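Uncharacterized metal-dependent hydrolase (PDB 3IGH) is of unknown specificity but probably hydrolyses carbon-nitrogen bonds other than peptide bonds, as a metal-dependent member of the amidohydrolase family. Local coordinates at residues 144-149 with 155-160; 188-193 with 219-224; 207-212 with 262-267; 311-316 with 325-330. One frame throughout, in Å; residues are numbered along the deposited sequence.

Contact 1. Residues 144-149 with 155-160; sequences KMLELL and KDFDED. With SO4 (sulfate ion), chain P.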
# COMPACT_ATOMS: atom_id res chain seq x y z
N LYS A 144 -20.82 -34.67 -4.76
CA LYS A 144 -19.94 -33.77 -5.49
C LYS A 144 -19.18 -32.81 -4.58
O LYS A 144 -17.99 -32.53 -4.79
CB LYS A 144 -20.74 -32.97 -6.52
CG LYS A 144 -21.18 -33.77 -7.74
CD LYS A 144 -21.82 -32.86 -8.77
CE LYS A 144 -22.04 -33.58 -10.10
NZ LYS A 144 -23.11 -34.61 -10.02
N MET A 145 -19.86 -32.32 -3.55
CA MET A 145 -19.24 -31.40 -2.61
C MET A 145 -18.27 -32.16 -1.72
O MET A 145 -17.19 -31.65 -1.40
CB MET A 145 -20.32 -30.72 -1.76
CG MET A 145 -19.79 -29.60 -0.87
SD MET A 145 -19.31 -28.14 -1.81
CE MET A 145 -18.20 -27.41 -0.61
N LEU A 146 -18.64 -33.38 -1.33
CA LEU A 146 -17.77 -34.20 -0.49
C LEU A 146 -16.49 -34.61 -1.22
O LEU A 146 -15.44 -34.77 -0.60
CB LEU A 146 -18.51 -35.44 0.02
CG LEU A 146 -19.60 -35.21 1.09
CD1 LEU A 146 -20.28 -36.53 1.46
CD2 LEU A 146 -19.03 -34.54 2.32
N GLU A 147 -16.59 -34.77 -2.54
CA GLU A 147 -15.43 -35.02 -3.40
C GLU A 147 -14.47 -33.84 -3.33
O GLU A 147 -13.27 -34.02 -3.12
CB GLU A 147 -15.86 -35.27 -4.85
CG GLU A 147 -14.71 -35.60 -5.80
CD GLU A 147 -13.94 -36.86 -5.41
OE1 GLU A 147 -14.58 -37.86 -5.02
OE2 GLU A 147 -12.69 -36.85 -5.51
N LEU A 148 -15.01 -32.63 -3.49
CA LEU A 148 -14.22 -31.39 -3.39
C LEU A 148 -13.59 -31.20 -2.02
O LEU A 148 -12.46 -30.71 -1.91
CB LEU A 148 -15.08 -30.17 -3.72
CG LEU A 148 -15.41 -29.90 -5.19
CD1 LEU A 148 -16.46 -28.81 -5.29
CD2 LEU A 148 -14.16 -29.52 -5.99
N LEU A 149 -14.31 -31.60 -0.97
CA LEU A 149 -13.87 -31.32 0.40
C LEU A 149 -12.77 -32.26 0.86
O LEU A 149 -11.86 -31.84 1.57
CB LEU A 149 -15.04 -31.35 1.39
CG LEU A 149 -16.06 -30.21 1.36
CD1 LEU A 149 -17.20 -30.52 2.34
CD2 LEU A 149 -15.41 -28.85 1.68
N LYS A 155 -15.44 -39.32 13.68
CA LYS A 155 -16.80 -39.47 14.23
C LYS A 155 -17.70 -38.26 13.97
O LYS A 155 -18.93 -38.37 13.97
CB LYS A 155 -16.76 -39.80 15.73
CG LYS A 155 -15.72 -39.05 16.55
CD LYS A 155 -16.31 -37.89 17.32
CE LYS A 155 -15.30 -37.32 18.30
NZ LYS A 155 -15.84 -36.15 19.04
N ASP A 156 -17.07 -37.11 13.71
CA ASP A 156 -17.77 -35.87 13.40
C ASP A 156 -18.16 -35.73 11.91
O ASP A 156 -18.82 -34.77 11.52
CB ASP A 156 -16.92 -34.68 13.84
CG ASP A 156 -16.77 -34.60 15.35
OD1 ASP A 156 -17.68 -35.06 16.07
OD2 ASP A 156 -15.74 -34.07 15.81
N PHE A 157 -17.74 -36.70 11.11
CA PHE A 157 -18.09 -36.74 9.69
C PHE A 157 -18.72 -38.09 9.37
O PHE A 157 -18.04 -39.11 9.28
CB PHE A 157 -16.85 -36.45 8.82
CG PHE A 157 -17.06 -36.70 7.34
CD1 PHE A 157 -18.24 -36.35 6.69
CD2 PHE A 157 -16.02 -37.25 6.58
CE1 PHE A 157 -18.42 -36.58 5.33
CE2 PHE A 157 -16.18 -37.47 5.21
CZ PHE A 157 -17.38 -37.14 4.58
N ASP A 158 -20.04 -38.07 9.19
CA ASP A 158 -20.78 -39.26 8.81
C ASP A 158 -20.87 -39.30 7.30
O ASP A 158 -21.57 -38.50 6.69
CB ASP A 158 -22.16 -39.25 9.45
CG ASP A 158 -22.87 -40.60 9.36
OD1 ASP A 158 -23.14 -41.19 10.43
OD2 ASP A 158 -23.16 -41.07 8.24
N GLU A 159 -20.15 -40.24 6.70
CA GLU A 159 -19.98 -40.28 5.26
C GLU A 159 -21.24 -40.74 4.52
O GLU A 159 -21.49 -40.33 3.39
CB GLU A 159 -18.74 -41.13 4.89
CG GLU A 159 -17.56 -40.86 5.85
CD GLU A 159 -16.19 -41.26 5.30
OE1 GLU A 159 -15.20 -41.07 6.05
OE2 GLU A 159 -16.11 -41.75 4.15
N ASP A 160 -22.05 -41.57 5.18
CA ASP A 160 -23.28 -42.07 4.57
C ASP A 160 -24.40 -41.03 4.51
O ASP A 160 -25.05 -40.88 3.47
CB ASP A 160 -23.78 -43.34 5.29
CG ASP A 160 -24.97 -43.98 4.59
OD1 ASP A 160 -26.03 -44.15 5.24
OD2 ASP A 160 -24.87 -44.29 3.38
S SO4 P . -11.81 -38.97 15.74
O1 SO4 P . -12.18 -37.57 15.63
O2 SO4 P . -12.83 -39.81 15.11
O3 SO4 P . -10.53 -39.20 15.07
O4 SO4 P . -11.69 -39.32 17.16

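Contact 2. Residues 188-193 with 219-224; sequences YYIKRA and FYLERE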
# COMPACT_ATOMS: atom_id res chain seq x y z
N TYR A 188 -15.90 -11.48 -6.43
CA TYR A 188 -17.35 -11.44 -6.63
C TYR A 188 -18.09 -11.21 -5.30
O TYR A 188 -18.98 -10.35 -5.23
CB TYR A 188 -17.81 -12.74 -7.31
CG TYR A 188 -19.31 -12.89 -7.44
CD1 TYR A 188 -19.99 -12.32 -8.52
CD2 TYR A 188 -20.04 -13.61 -6.51
CE1 TYR A 188 -21.37 -12.46 -8.65
CE2 TYR A 188 -21.42 -13.75 -6.62
CZ TYR A 188 -22.07 -13.18 -7.70
OH TYR A 188 -23.43 -13.33 -7.81
N TYR A 189 -17.72 -11.96 -4.26
CA TYR A 189 -18.36 -11.81 -2.94
C TYR A 189 -18.14 -10.44 -2.32
O TYR A 189 -19.07 -9.84 -1.78
CB TYR A 189 -17.89 -12.90 -1.98
CG TYR A 189 -18.38 -14.29 -2.32
CD1 TYR A 189 -19.67 -14.51 -2.81
CD2 TYR A 189 -17.55 -15.40 -2.12
CE1 TYR A 189 -20.12 -15.80 -3.10
CE2 TYR A 189 -17.99 -16.69 -2.42
CZ TYR A 189 -19.27 -16.87 -2.91
OH TYR A 189 -19.70 -18.15 -3.21
N ILE A 190 -16.91 -9.93 -2.42
CA ILE A 190 -16.59 -8.62 -1.85
C ILE A 190 -17.31 -7.50 -2.61
O ILE A 190 -17.82 -6.56 -1.99
CB ILE A 190 -15.05 -8.37 -1.76
CG1 ILE A 190 -14.43 -9.32 -0.74
CG2 ILE A 190 -14.75 -6.92 -1.33
CD1 ILE A 190 -12.92 -9.54 -0.93
N LYS A 191 -17.37 -7.62 -3.93
CA LYS A 191 -18.13 -6.64 -4.73
C LYS A 191 -19.61 -6.63 -4.34
O LYS A 191 -20.21 -5.57 -4.17
CB LYS A 191 -17.99 -6.91 -6.23
CG LYS A 191 -16.64 -6.46 -6.81
CD LYS A 191 -16.60 -6.59 -8.33
CE LYS A 191 -17.10 -5.33 -9.01
NZ LYS A 191 -16.83 -5.36 -10.48
N ARG A 192 -20.19 -7.79 -4.15
CA ARG A 192 -21.55 -7.87 -3.72
C ARG A 192 -21.76 -7.26 -2.35
O ARG A 192 -22.66 -6.51 -2.15
CB ARG A 192 -22.09 -9.28 -3.82
CG ARG A 192 -23.47 -9.45 -3.31
CD ARG A 192 -24.52 -9.64 -4.40
NE ARG A 192 -25.87 -9.40 -3.89
CZ ARG A 192 -26.28 -8.24 -3.39
NH1 ARG A 192 -25.45 -7.21 -3.36
NH2 ARG A 192 -27.52 -8.11 -2.92
N ALA A 193 -20.90 -7.58 -1.42
CA ALA A 193 -20.97 -7.03 -0.07
C ALA A 193 -20.84 -5.51 -0.02
O ALA A 193 -21.64 -4.84 0.63
CB ALA A 193 -19.93 -7.69 0.84
N PHE A 219 -6.48 -6.57 -2.82
CA PHE A 219 -5.40 -5.97 -3.61
C PHE A 219 -5.82 -5.76 -5.07
O PHE A 219 -5.56 -4.71 -5.65
CB PHE A 219 -4.13 -6.84 -3.56
CG PHE A 219 -3.30 -6.68 -2.31
CD1 PHE A 219 -3.09 -5.42 -1.74
CD2 PHE A 219 -2.70 -7.79 -1.72
CE1 PHE A 219 -2.31 -5.28 -0.58
CE2 PHE A 219 -1.92 -7.65 -0.57
CZ PHE A 219 -1.73 -6.40 0.01
N TYR A 220 -6.47 -6.76 -5.66
CA TYR A 220 -6.99 -6.66 -7.03
C TYR A 220 -7.97 -5.49 -7.17
O TYR A 220 -7.81 -4.63 -8.04
CB TYR A 220 -7.67 -7.98 -7.44
CG TYR A 220 -8.40 -7.89 -8.76
CD1 TYR A 220 -7.71 -7.97 -9.97
CD2 TYR A 220 -9.79 -7.70 -8.80
CE1 TYR A 220 -8.38 -7.87 -11.19
CE2 TYR A 220 -10.46 -7.60 -10.00
CZ TYR A 220 -9.75 -7.69 -11.20
OH TYR A 220 -10.42 -7.60 -12.39
N LEU A 221 -8.98 -5.45 -6.29
CA LEU A 221 -10.00 -4.40 -6.34
C LEU A 221 -9.44 -3.00 -6.15
O LEU A 221 -9.85 -2.08 -6.83
CB LEU A 221 -11.10 -4.68 -5.31
CG LEU A 221 -12.04 -5.85 -5.64
CD1 LEU A 221 -12.89 -6.15 -4.43
CD2 LEU A 221 -12.93 -5.54 -6.85
N GLU A 222 -8.51 -2.86 -5.20
CA GLU A 222 -7.77 -1.61 -4.98
C GLU A 222 -7.02 -1.13 -6.24
O GLU A 222 -7.16 0.04 -6.62
CB GLU A 222 -6.85 -1.72 -3.75
CG GLU A 222 -5.74 -0.67 -3.60
CD GLU A 222 -6.19 0.67 -3.02
OE1 GLU A 222 -7.35 0.81 -2.57
OE2 GLU A 222 -5.35 1.60 -3.00
N ARG A 223 -6.25 -2.00 -6.91
CA ARG A 223 -5.49 -1.59 -8.09
C ARG A 223 -6.38 -1.30 -9.30
O ARG A 223 -6.04 -0.46 -10.12
CB ARG A 223 -4.35 -2.58 -8.44
CG ARG A 223 -4.77 -3.91 -9.04
CD ARG A 223 -3.60 -4.58 -9.76
NE ARG A 223 -3.90 -5.97 -10.14
CZ ARG A 223 -4.36 -6.35 -11.34
NH1 ARG A 223 -4.57 -5.47 -12.30
NH2 ARG A 223 -4.60 -7.64 -11.57
N GLU A 224 -7.52 -1.98 -9.39
CA GLU A 224 -8.50 -1.73 -10.45
C GLU A 224 -9.39 -0.52 -10.16
O GLU A 224 -10.21 -0.13 -11.00
CB GLU A 224 -9.41 -2.95 -10.65
CG GLU A 224 -8.70 -4.22 -11.08
CD GLU A 224 -8.33 -4.25 -12.55
OE1 GLU A 224 -9.20 -3.93 -13.39
OE2 GLU A 224 -7.19 -4.62 -12.86

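Contact 3. Residues 207-212 with 262-267; sequences FMSVNE and KLFTDG. With SO4 (sulfate ion), chain H; SO4 (sulfate ion), chain B.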
# COMPACT_ATOMS: atom_id res chain seq x y z
N PHE A 207 -12.62 -4.89 8.10
CA PHE A 207 -12.87 -6.24 7.60
C PHE A 207 -11.97 -7.15 8.44
O PHE A 207 -10.76 -7.09 8.34
CB PHE A 207 -12.55 -6.27 6.09
CG PHE A 207 -12.66 -7.63 5.42
CD1 PHE A 207 -13.17 -8.77 6.06
CD2 PHE A 207 -12.28 -7.75 4.07
CE1 PHE A 207 -13.23 -10.01 5.40
CE2 PHE A 207 -12.36 -8.97 3.40
CZ PHE A 207 -12.83 -10.11 4.07
N MET A 208 -12.60 -7.97 9.28
CA MET A 208 -11.90 -8.84 10.23
C MET A 208 -11.64 -10.24 9.69
O MET A 208 -12.48 -10.80 9.01
CB MET A 208 -12.71 -8.94 11.52
CG MET A 208 -13.29 -7.59 11.96
SD MET A 208 -11.98 -6.39 12.31
CE MET A 208 -11.26 -7.33 13.63
N SER A 209 -10.48 -10.79 10.06
CA SER A 209 -10.00 -12.12 9.62
C SER A 209 -9.93 -12.24 8.10
O SER A 209 -10.53 -13.13 7.48
CB SER A 209 -10.78 -13.27 10.26
OG SER A 209 -10.64 -13.23 11.66
N VAL A 210 -9.19 -11.31 7.50
CA VAL A 210 -8.93 -11.37 6.07
C VAL A 210 -7.93 -12.51 5.85
O VAL A 210 -6.80 -12.46 6.37
CB VAL A 210 -8.34 -10.01 5.56
CG1 VAL A 210 -7.96 -10.08 4.09
CG2 VAL A 210 -9.32 -8.89 5.80
N ASN A 211 -8.34 -13.54 5.10
CA ASN A 211 -7.44 -14.65 4.79
C ASN A 211 -6.64 -14.39 3.50
O ASN A 211 -6.69 -13.28 2.96
CB ASN A 211 -8.20 -16.01 4.74
CG ASN A 211 -9.26 -16.08 3.64
OD1 ASN A 211 -9.14 -15.45 2.58
ND2 ASN A 211 -10.31 -16.86 3.89
N GLU A 212 -5.93 -15.40 3.02
CA GLU A 212 -4.98 -15.23 1.90
C GLU A 212 -5.67 -14.81 0.61
O GLU A 212 -5.27 -13.84 -0.03
CB GLU A 212 -4.18 -16.53 1.67
CG GLU A 212 -3.12 -16.85 2.74
CD GLU A 212 -3.65 -17.58 3.99
OE1 GLU A 212 -4.89 -17.68 4.22
OE2 GLU A 212 -2.79 -18.07 4.76
N LYS A 262 -6.10 -10.00 13.48
CA LYS A 262 -7.22 -10.37 14.33
C LYS A 262 -6.91 -11.66 15.09
O LYS A 262 -6.54 -12.67 14.50
CB LYS A 262 -8.50 -10.50 13.49
CG LYS A 262 -9.72 -11.08 14.21
CD LYS A 262 -10.15 -10.25 15.41
CE LYS A 262 -11.31 -10.92 16.14
NZ LYS A 262 -12.54 -11.00 15.31
N LEU A 263 -7.06 -11.60 16.41
CA LEU A 263 -6.84 -12.73 17.32
C LEU A 263 -8.09 -13.08 18.13
O LEU A 263 -8.99 -12.25 18.28
CB LEU A 263 -5.71 -12.40 18.31
CG LEU A 263 -4.38 -11.95 17.70
CD1 LEU A 263 -3.43 -11.48 18.78
CD2 LEU A 263 -3.79 -13.08 16.91
N PHE A 264 -8.09 -14.28 18.70
CA PHE A 264 -9.22 -14.81 19.47
C PHE A 264 -8.74 -15.29 20.84
O PHE A 264 -7.71 -15.95 20.93
CB PHE A 264 -9.85 -16.00 18.75
CG PHE A 264 -10.49 -15.65 17.44
CD1 PHE A 264 -11.85 -15.34 17.38
CD2 PHE A 264 -9.74 -15.62 16.26
CE1 PHE A 264 -12.46 -15.01 16.17
CE2 PHE A 264 -10.34 -15.29 15.05
CZ PHE A 264 -11.70 -14.98 15.00
N THR A 265 -9.47 -14.94 21.88
CA THR A 265 -9.26 -15.57 23.19
C THR A 265 -10.26 -16.70 23.42
O THR A 265 -9.88 -17.75 23.92
CB THR A 265 -9.38 -14.59 24.36
OG1 THR A 265 -10.61 -13.87 24.27
CG2 THR A 265 -8.21 -13.61 24.35
N ASP A 266 -11.54 -16.48 23.06
CA ASP A 266 -12.60 -17.45 23.38
C ASP A 266 -13.63 -17.65 22.27
O ASP A 266 -13.47 -17.16 21.15
CB ASP A 266 -13.27 -17.12 24.72
CG ASP A 266 -14.11 -15.84 24.68
OD1 ASP A 266 -13.99 -15.02 23.75
OD2 ASP A 266 -14.89 -15.63 25.64
N GLY A 267 -14.68 -18.41 22.57
CA GLY A 267 -15.75 -18.64 21.60
C GLY A 267 -16.91 -17.71 21.88
O GLY A 267 -16.72 -16.52 22.16
S SO4 H . -9.18 -19.11 6.73
O1 SO4 H . -10.30 -18.33 6.23
O2 SO4 H . -9.65 -20.39 7.25
O3 SO4 H . -8.24 -19.36 5.64
O4 SO4 H . -8.50 -18.38 7.78
S SO4 B . -15.77 -12.67 15.51
O1 SO4 B . -15.49 -12.18 14.17
O2 SO4 B . -17.17 -12.43 15.81
O3 SO4 B . -15.53 -14.11 15.55
O4 SO4 B . -14.94 -11.95 16.48
O HOH W 1 -8.10 -13.93 12.28
O HOH W 2 -12.90 -12.62 13.02

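Contact 4. Residues 311-316 with 325-330; sequences VAIHAI and LDVFET. With SO4 (sulfate ion), chain B.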
# COMPACT_ATOMS: atom_id res chain seq x y z
N VAL A 311 -3.78 -4.49 16.57
CA VAL A 311 -4.08 -5.83 17.07
C VAL A 311 -5.49 -5.81 17.67
O VAL A 311 -5.77 -5.05 18.61
CB VAL A 311 -3.04 -6.27 18.14
CG1 VAL A 311 -3.35 -7.68 18.64
CG2 VAL A 311 -1.60 -6.17 17.57
N ALA A 312 -6.37 -6.63 17.10
CA ALA A 312 -7.74 -6.77 17.58
C ALA A 312 -7.91 -8.14 18.18
O ALA A 312 -7.58 -9.15 17.56
CB ALA A 312 -8.75 -6.56 16.45
N ILE A 313 -8.44 -8.18 19.40
CA ILE A 313 -8.66 -9.44 20.09
C ILE A 313 -10.15 -9.64 20.42
O ILE A 313 -10.75 -8.84 21.14
CB ILE A 313 -7.82 -9.55 21.40
CG1 ILE A 313 -6.33 -9.26 21.11
CG2 ILE A 313 -8.00 -10.94 22.00
CD1 ILE A 313 -5.39 -9.45 22.32
N HIS A 314 -10.72 -10.71 19.89
CA HIS A 314 -12.06 -11.18 20.25
C HIS A 314 -12.04 -11.64 21.71
O HIS A 314 -11.25 -12.51 22.09
CB HIS A 314 -12.40 -12.35 19.31
CG HIS A 314 -13.58 -13.19 19.72
ND1 HIS A 314 -14.68 -13.36 18.91
CD2 HIS A 314 -13.80 -13.96 20.81
CE1 HIS A 314 -15.54 -14.18 19.49
NE2 HIS A 314 -15.04 -14.55 20.65
N ALA A 315 -12.92 -11.05 22.52
CA ALA A 315 -13.16 -11.51 23.90
C ALA A 315 -14.63 -11.33 24.25
O ALA A 315 -15.10 -10.21 24.40
CB ALA A 315 -12.28 -10.74 24.89
N ILE A 316 -15.35 -12.44 24.38
CA ILE A 316 -16.77 -12.39 24.71
C ILE A 316 -16.97 -12.59 26.23
O ILE A 316 -17.57 -11.75 26.90
CB ILE A 316 -17.58 -13.39 23.82
CG1 ILE A 316 -17.61 -12.85 22.39
CG2 ILE A 316 -19.02 -13.57 24.32
CD1 ILE A 316 -18.41 -13.67 21.39
N LEU A 325 -6.85 -8.38 28.16
CA LEU A 325 -6.26 -7.23 28.85
C LEU A 325 -4.82 -7.54 29.32
O LEU A 325 -3.97 -6.66 29.29
CB LEU A 325 -7.16 -6.74 29.99
CG LEU A 325 -8.53 -6.13 29.61
CD1 LEU A 325 -9.37 -5.85 30.84
CD2 LEU A 325 -8.39 -4.87 28.78
N ASP A 326 -4.57 -8.80 29.71
CA ASP A 326 -3.22 -9.27 30.07
C ASP A 326 -2.24 -9.11 28.90
O ASP A 326 -1.11 -8.66 29.09
CB ASP A 326 -3.24 -10.73 30.53
CG ASP A 326 -3.77 -10.91 31.96
OD1 ASP A 326 -4.00 -9.91 32.66
OD2 ASP A 326 -3.97 -12.07 32.37
N VAL A 327 -2.70 -9.47 27.70
CA VAL A 327 -1.90 -9.36 26.48
C VAL A 327 -1.52 -7.90 26.21
O VAL A 327 -0.35 -7.58 26.00
CB VAL A 327 -2.62 -9.99 25.25
CG1 VAL A 327 -1.82 -9.81 23.97
CG2 VAL A 327 -2.84 -11.48 25.50
N PHE A 328 -2.52 -7.01 26.28
CA PHE A 328 -2.29 -5.59 26.05
C PHE A 328 -1.43 -4.91 27.15
O PHE A 328 -0.62 -4.02 26.86
CB PHE A 328 -3.62 -4.85 25.80
CG PHE A 328 -4.28 -5.22 24.48
CD1 PHE A 328 -3.51 -5.54 23.36
CD2 PHE A 328 -5.67 -5.24 24.35
CE1 PHE A 328 -4.11 -5.87 22.14
CE2 PHE A 328 -6.28 -5.57 23.14
CZ PHE A 328 -5.51 -5.89 22.04
N GLU A 329 -1.56 -5.38 28.39
CA GLU A 329 -0.75 -4.85 29.47
C GLU A 329 0.72 -5.21 29.28
O GLU A 329 1.58 -4.33 29.35
CB GLU A 329 -1.25 -5.35 30.83
CG GLU A 329 -0.49 -4.74 32.00
CD GLU A 329 -0.48 -5.62 33.24
OE1 GLU A 329 0.19 -5.24 34.22
OE2 GLU A 329 -1.15 -6.68 33.26
N THR A 330 0.99 -6.49 28.99
CA THR A 330 2.35 -7.03 28.85
C THR A 330 3.11 -6.42 27.66
O THR A 330 4.32 -6.18 27.72
CB THR A 330 2.29 -8.58 28.71
OG1 THR A 330 1.65 -9.14 29.86
CG2 THR A 330 3.66 -9.19 28.57
S SO4 B . -15.77 -12.67 15.51
O1 SO4 B . -15.49 -12.18 14.17
O2 SO4 B . -17.17 -12.43 15.81
O3 SO4 B . -15.53 -14.11 15.55
O4 SO4 B . -14.94 -11.95 16.48

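Contact 1. Residues 144-149 with 155-160
L146 sets its CG beside its own backbone N (chi1 -71°) and runs on extended, and this carries CD2 from helix 143-149 to the ring of F157. F157 turns the other way at its first torsion. Its CG is anti to the backbone N (chi1 170°), and the ring reaches back toward the helix. The two side chains therefore meet from opposite directions. L146 CD2 is 3.7 Å from F157 CE1 and 3.8 Å from F157 CZ. The methyl group meets the far end of the ring at a slant. The other branch is looser, with L146 CD1 4.4 Å from the backbone O of E159. One face of the F157 ring is covered from its own segment, where E159 CG sits 3.7 Å above the plane toward the rim. The short, weakly bonded strand about 157-158 is an outermost strand of a small mixed sheet separate from the barrel strands. It is antiparallel to strand 163-165, and helix 143-149 packs against that sheet. I164 of the neighbouring strand touches both L146 and F157, and helix 166-180 also packs on F157. Away from this apolar pair the segment 155-160 is polar. K155 N donates to sulfate O2 at 3.0 Å, and K167 also holds this ion, which probably came from the crystallisation liquor. D156 OD1 forms a salt bridge with K165, while its own-segment partner K155 NZ is a long 3.7 Å away.

Contact 2. Residues 188-193 with 219-224
L221 reaches from helix 212-223 to helix 183-199 and splits its two methyl groups between two neighbouring residues. L221 CD1 goes to the branch methyl of I190, with 3.7 Å to I190 CG2. L221 CD2 goes to the aliphatic stem of K191, 3.8 Å from K191 CG and 4.1 Å from K191 CD. Both pairs cross obliquely. I190 can offer CG2 because that branch is anti to its backbone N, while CG1 lies beside the N (chi1 -67°). K191 lends CG and CD. The bend about the bond between them (chi3 89°) turns CE and NZ away from the leucine. No hydrogen bond joins the two segments, so the first shell is plain apolar packing.

Further out, V187, one turn before K191, touches both L221 and Y220. E224 CG lies 3.6 Å above one face of the Y220 ring, toward its rim. K226 and L227 also pack on L221. I190 in turn rests on L70 of helix 70-78. On helix 212-223 the carboxylate of E222 takes hydrogen bonds from the backbone N of N254, R255 and L256, and F219 meets F251 of the second subunit edge-to-face. Helix 183-199 leads into strand 202-210, and helix 212-223 follows that strand. Their side-by-side packing is that of consecutive helices on the outside of the beta/alpha barrel of the amidohydrolase family.

Contact 3. Residues 207-212 with 262-267
M208 and K262 meet near the ends of barrel strands 202-210 and 256-264, on either side of strand 230-235. In amidohydrolases this C-terminal rim of the beta/alpha barrel carries the active site. The tight part is the aliphatic chain of K262. M208 folds over it at about a right angle, with M208 CE 3.6 Å from K262 CD. S209 comes from its own strand end, where the chain turns a corner at a positive phi (57°). Its OG lies 3.5 Å from K262 CG and meets the edge of the F264 ring, 3.9 Å from CZ.

The looser side is filled by water and an anion. One water bridges S209 OG and K262 O. A second joins S209 OG, K262 NZ and O1 of a sulfate, and it accepts from the lysine. K262 NZ also donates directly to sulfate O4 at 2.8 Å. The lysine gets there by bends at its second and fourth torsions (60° and -64°). H67, H314 and H339 hold the same sulfate, so it occupies a pocket consistent with the family's metal and substrate site. Next to the strand, N211 caps helix 212-223 through OD1, which accepts from A214 N. Its ND2 donates to a different sulfate. At the first sulfate, O3 lies in the plane of the F264 ring at its edge, 3.3 Å from F264 CE1.

Contact 4. Residues 311-316 with 325-330
I313 points from strand 310-315 toward helix 318-331 and mainly meets F328. From CB, CG1 stands beside the backbone N (chi1 -52°) and leads toward the ring. I313 CG1 is 3.6 Å from F328 CZ. The chain continues extended to CD1, which lies over one face of that ring, 4.0 Å from its centroid and 30° off the normal. This is a CH-pi contact. The same methyl also reaches the preceding residue of the helix, with I313 CD1 3.9 Å from V327 CG1.

V311, two residues earlier on the same face of the strand, meets the far end of the ring. V311 CG1 is 4.0 Å from F328 CE1, and V311 O approaches F328 CZ at 3.5 Å from an oblique direction. Strand and helix run nearly antiparallel, at 155°, as the first two elements of a beta-alpha-beta unit completed by strand 336-337. I337 of that strand packs on F328 too.

H314, on the other face of the strand, turns into the pocket. Its ND1 donates to O4 of the sulfate bound there at 2.8 Å, almost in line, while NE2 goes to G267 O. D326 forms salt bridges with R294 and R350. The layer between strand and helix holds no cross-segment hydrogen bond, which implies that packing and a dispersive methyl-ring contact join them, while polar chemistry stays at the pocket and the outer surface.

How the contacts relate
Contacts 2, 3 and 4 belong to the barrel, while contact 1 lies at its periphery, its centre about 30 Å from the centre of the chain, in a separate sheet. Contacts 2 and 4 are buried and apolar. One is helix on helix, the other strand on helix. Contact 3 is nearest the centre of the chain and is wet and charged. Contact 2 joins the helices before and after strand 202-210, which carries one side of contact 3. Contacts 3 and 4 sit on neighbouring strands, 256-264 and 310-315, and touch the same sulfate. T265 OG1 lies 2.6 Å from H314 O, a probable hydrogen bond. Contact 1 is partly exposed and rests on one leucine-phenylalanine pair.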